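Ethylbenzene dehydrogenase alpha-subunit (Aromatoleum aromaticum, PDB 2IVF) belongs to the molybdopterin oxidoreductase family and holds a molybdenum atom, two pterin dinucleotide cofactors and an iron-sulfur cluster. Local coordinates at residues G469-P474 with R810-Y815. Residues are numbered along the deposited sequence; the frame is centred on the assembly and turned at random.
Sequences GNWGKP and RRAQFY
W471 reaches A812 with the far end of its six-membered ring: CH2 lies 3.5 Å from A812 CB and CZ2 3.6 Å from the same CB, the methyl approaching obliquely to the ring. The backbones stay well apart, with 10.7 Å between W471 CA and A812 CA, a gap bridged by the W471 side chain and the A812 methyl together. W471 CG, set between the backbone N and the carbonyl carbon (chi1 74°), directs the indole at A812. F814 is met more loosely. Its CZ lies 4.4 Å from W471 CH2, each atom near the plane of the other ring; the rings therefore meet edge to edge. All three residues are buried, yet only 100 Å² is shared and no hydrogen bond crosses. The strongest polar partner of W471 NE1 is Q328.

The indole sits two residues beyond a helix end. G469 closes helix 454-467 in a Schellman motif, and the loop after it, part of the molybdopterin oxidoreductase family region, presents W471 to a loop between helices 796-800 and 819-824, more than 300 residues later. Helix 454-467 also lines the junction, through A466 against W471 and L463 against F814, while F232 of helix 226-232 packs on A812.

Away from here the first loop opens: K473 is partly exposed and P474 exposed. The backbone turn sets the extended K473 side chain alongside G469, and NZ donates a hydrogen bond to a lone pair of G469 O at 2.8 Å. In the second loop Y815 is partly exposed, and Q813 NE2 donates to Y815 O at 2.7 Å, nearly straight at 169°.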
loop_
_atom_site.group_PDB
_atom_site.type_symbol
_atom_site.label_atom_id
_atom_site.label_comp_id
_atom_site.label_asym_id
_atom_site.label_seq_id
_atom_site.Cartn_x
_atom_site.Cartn_y
_atom_site.Cartn_z
ATOM N N GLY A 469 21.258 27.153 -5.787
ATOM C CA GLY A 469 22.228 26.299 -6.465
ATOM C C GLY A 469 22.020 24.821 -6.205
ATOM O O GLY A 469 22.983 24.046 -6.216
ATOM N N ASN A 470 20.767 24.414 -6.033
ATOM C CA ASN A 470 20.475 23.035 -5.620
ATOM C C ASN A 470 20.050 22.131 -6.784
ATOM O O ASN A 470 18.999 21.480 -6.758
ATOM C CB ASN A 470 19.442 23.029 -4.462
ATOM C CG ASN A 470 20.096 23.086 -3.120
ATOM O OD1 ASN A 470 19.776 23.962 -2.269
ATOM N ND2 ASN A 470 21.006 22.159 -2.892
ATOM N N TRP A 471 20.915 22.065 -7.793
ATOM C CA TRP A 471 20.824 20.976 -8.781
ATOM C C TRP A 471 22.155 20.653 -9.381
ATOM O O TRP A 471 23.109 21.431 -9.255
ATOM C CB TRP A 471 19.697 21.204 -9.815
ATOM C CG TRP A 471 19.955 22.246 -10.852
ATOM C CD1 TRP A 471 20.972 22.256 -11.768
ATOM C CD2 TRP A 471 19.129 23.379 -11.143
ATOM N NE1 TRP A 471 20.831 23.345 -12.589
ATOM C CE2 TRP A 471 19.700 24.042 -12.233
ATOM C CE3 TRP A 471 17.957 23.895 -10.574
ATOM C CZ2 TRP A 471 19.164 25.221 -12.756
ATOM C CZ3 TRP A 471 17.394 25.037 -11.106
ATOM C CH2 TRP A 471 18.002 25.707 -12.185
ATOM N N GLY A 472 22.222 19.457 -9.969
ATOM C CA GLY A 472 23.413 18.969 -10.599
ATOM C C GLY A 472 24.504 18.503 -9.666
ATOM O O GLY A 472 25.635 18.281 -10.101
ATOM N N LYS A 473 24.121 18.279 -8.406
ATOM C CA LYS A 473 25.057 17.961 -7.341
ATOM C C LYS A 473 24.569 16.760 -6.536
ATOM O O LYS A 473 23.351 16.459 -6.463
ATOM C CB LYS A 473 25.212 19.167 -6.424
ATOM C CG LYS A 473 25.699 20.429 -7.096
ATOM C CD LYS A 473 25.454 21.650 -6.169
ATOM C CE LYS A 473 25.973 22.910 -6.854
ATOM N NZ LYS A 473 25.743 24.127 -6.046
ATOM N N PRO A 474 25.514 16.017 -5.986
ATOM C CA PRO A 474 25.107 14.934 -5.103
ATOM C C PRO A 474 24.168 15.447 -4.045
ATOM O O PRO A 474 24.357 16.558 -3.547
ATOM C CB PRO A 474 26.425 14.478 -4.491
ATOM C CG PRO A 474 27.423 14.766 -5.478
ATOM C CD PRO A 474 26.975 16.071 -6.138
ATOM N N ARG A 810 18.098 28.294 -23.877
ATOM C CA ARG A 810 19.196 27.338 -23.641
ATOM C C ARG A 810 19.583 27.193 -22.171
ATOM O O ARG A 810 20.591 26.569 -21.828
ATOM C CB ARG A 810 20.423 27.665 -24.466
ATOM C CG ARG A 810 20.254 27.343 -25.944
ATOM C CD ARG A 810 20.335 25.816 -26.209
ATOM N NE ARG A 810 19.820 25.490 -27.547
ATOM C CZ ARG A 810 20.559 25.456 -28.645
ATOM N NH1 ARG A 810 21.848 25.714 -28.587
ATOM N NH2 ARG A 810 20.005 25.176 -29.822
ATOM N N ARG A 811 18.766 27.778 -21.311
ATOM C CA ARG A 811 18.993 27.758 -19.883
ATOM C C ARG A 811 17.783 27.261 -19.127
ATOM O O ARG A 811 16.729 26.984 -19.702
ATOM C CB ARG A 811 19.382 29.150 -19.412
ATOM C CG ARG A 811 20.727 29.573 -19.964
ATOM C CD ARG A 811 20.811 31.049 -20.352
ATOM N NE ARG A 811 22.220 31.300 -20.606
ATOM C CZ ARG A 811 22.860 30.981 -21.729
ATOM N NH1 ARG A 811 22.202 30.501 -22.776
ATOM N NH2 ARG A 811 24.161 31.204 -21.819
ATOM N N ALA A 812 17.971 27.044 -17.821
ATOM C CA ALA A 812 16.858 26.665 -16.964
ATOM C C ALA A 812 16.046 27.953 -16.898
ATOM O O ALA A 812 16.547 28.958 -16.427
ATOM C CB ALA A 812 17.326 26.241 -15.625
ATOM N N GLN A 813 14.820 27.898 -17.385
ATOM C CA GLN A 813 14.136 29.082 -17.849
ATOM C C GLN A 813 12.896 29.352 -17.034
ATOM O O GLN A 813 11.940 28.619 -17.116
ATOM C CB GLN A 813 13.765 28.910 -19.297
ATOM C CG GLN A 813 13.180 30.151 -19.871
ATOM C CD GLN A 813 12.918 30.062 -21.337
ATOM O OE1 GLN A 813 13.577 29.296 -22.041
ATOM N NE2 GLN A 813 11.969 30.863 -21.820
ATOM N N PHE A 814 12.964 30.389 -16.207
ATOM C CA PHE A 814 11.840 30.815 -15.390
ATOM C C PHE A 814 10.919 31.827 -16.006
ATOM O O PHE A 814 9.801 31.959 -15.522
ATOM C CB PHE A 814 12.360 31.282 -14.064
ATOM C CG PHE A 814 13.074 30.196 -13.361
ATOM C CD1 PHE A 814 12.361 29.232 -12.690
ATOM C CD2 PHE A 814 14.428 30.052 -13.492
ATOM C CE1 PHE A 814 12.979 28.170 -12.114
ATOM C CE2 PHE A 814 15.055 28.982 -12.909
ATOM C CZ PHE A 814 14.322 28.046 -12.205
ATOM N N TYR A 815 11.378 32.510 -17.054
ATOM C CA TYR A 815 10.540 33.456 -17.790
ATOM C C TYR A 815 10.060 32.858 -19.115
ATOM O O TYR A 815 10.868 32.621 -20.019
ATOM C CB TYR A 815 11.301 34.758 -17.963
ATOM C CG TYR A 815 10.480 35.906 -18.487
ATOM C CD1 TYR A 815 9.399 36.400 -17.773
ATOM C CD2 TYR A 815 10.791 36.508 -19.677
ATOM C CE1 TYR A 815 8.628 37.469 -18.275
ATOM C CE2 TYR A 815 10.035 37.554 -20.169
ATOM C CZ TYR A 815 8.969 38.040 -19.466
ATOM O OH TYR A 815 8.230 39.113 -19.961
#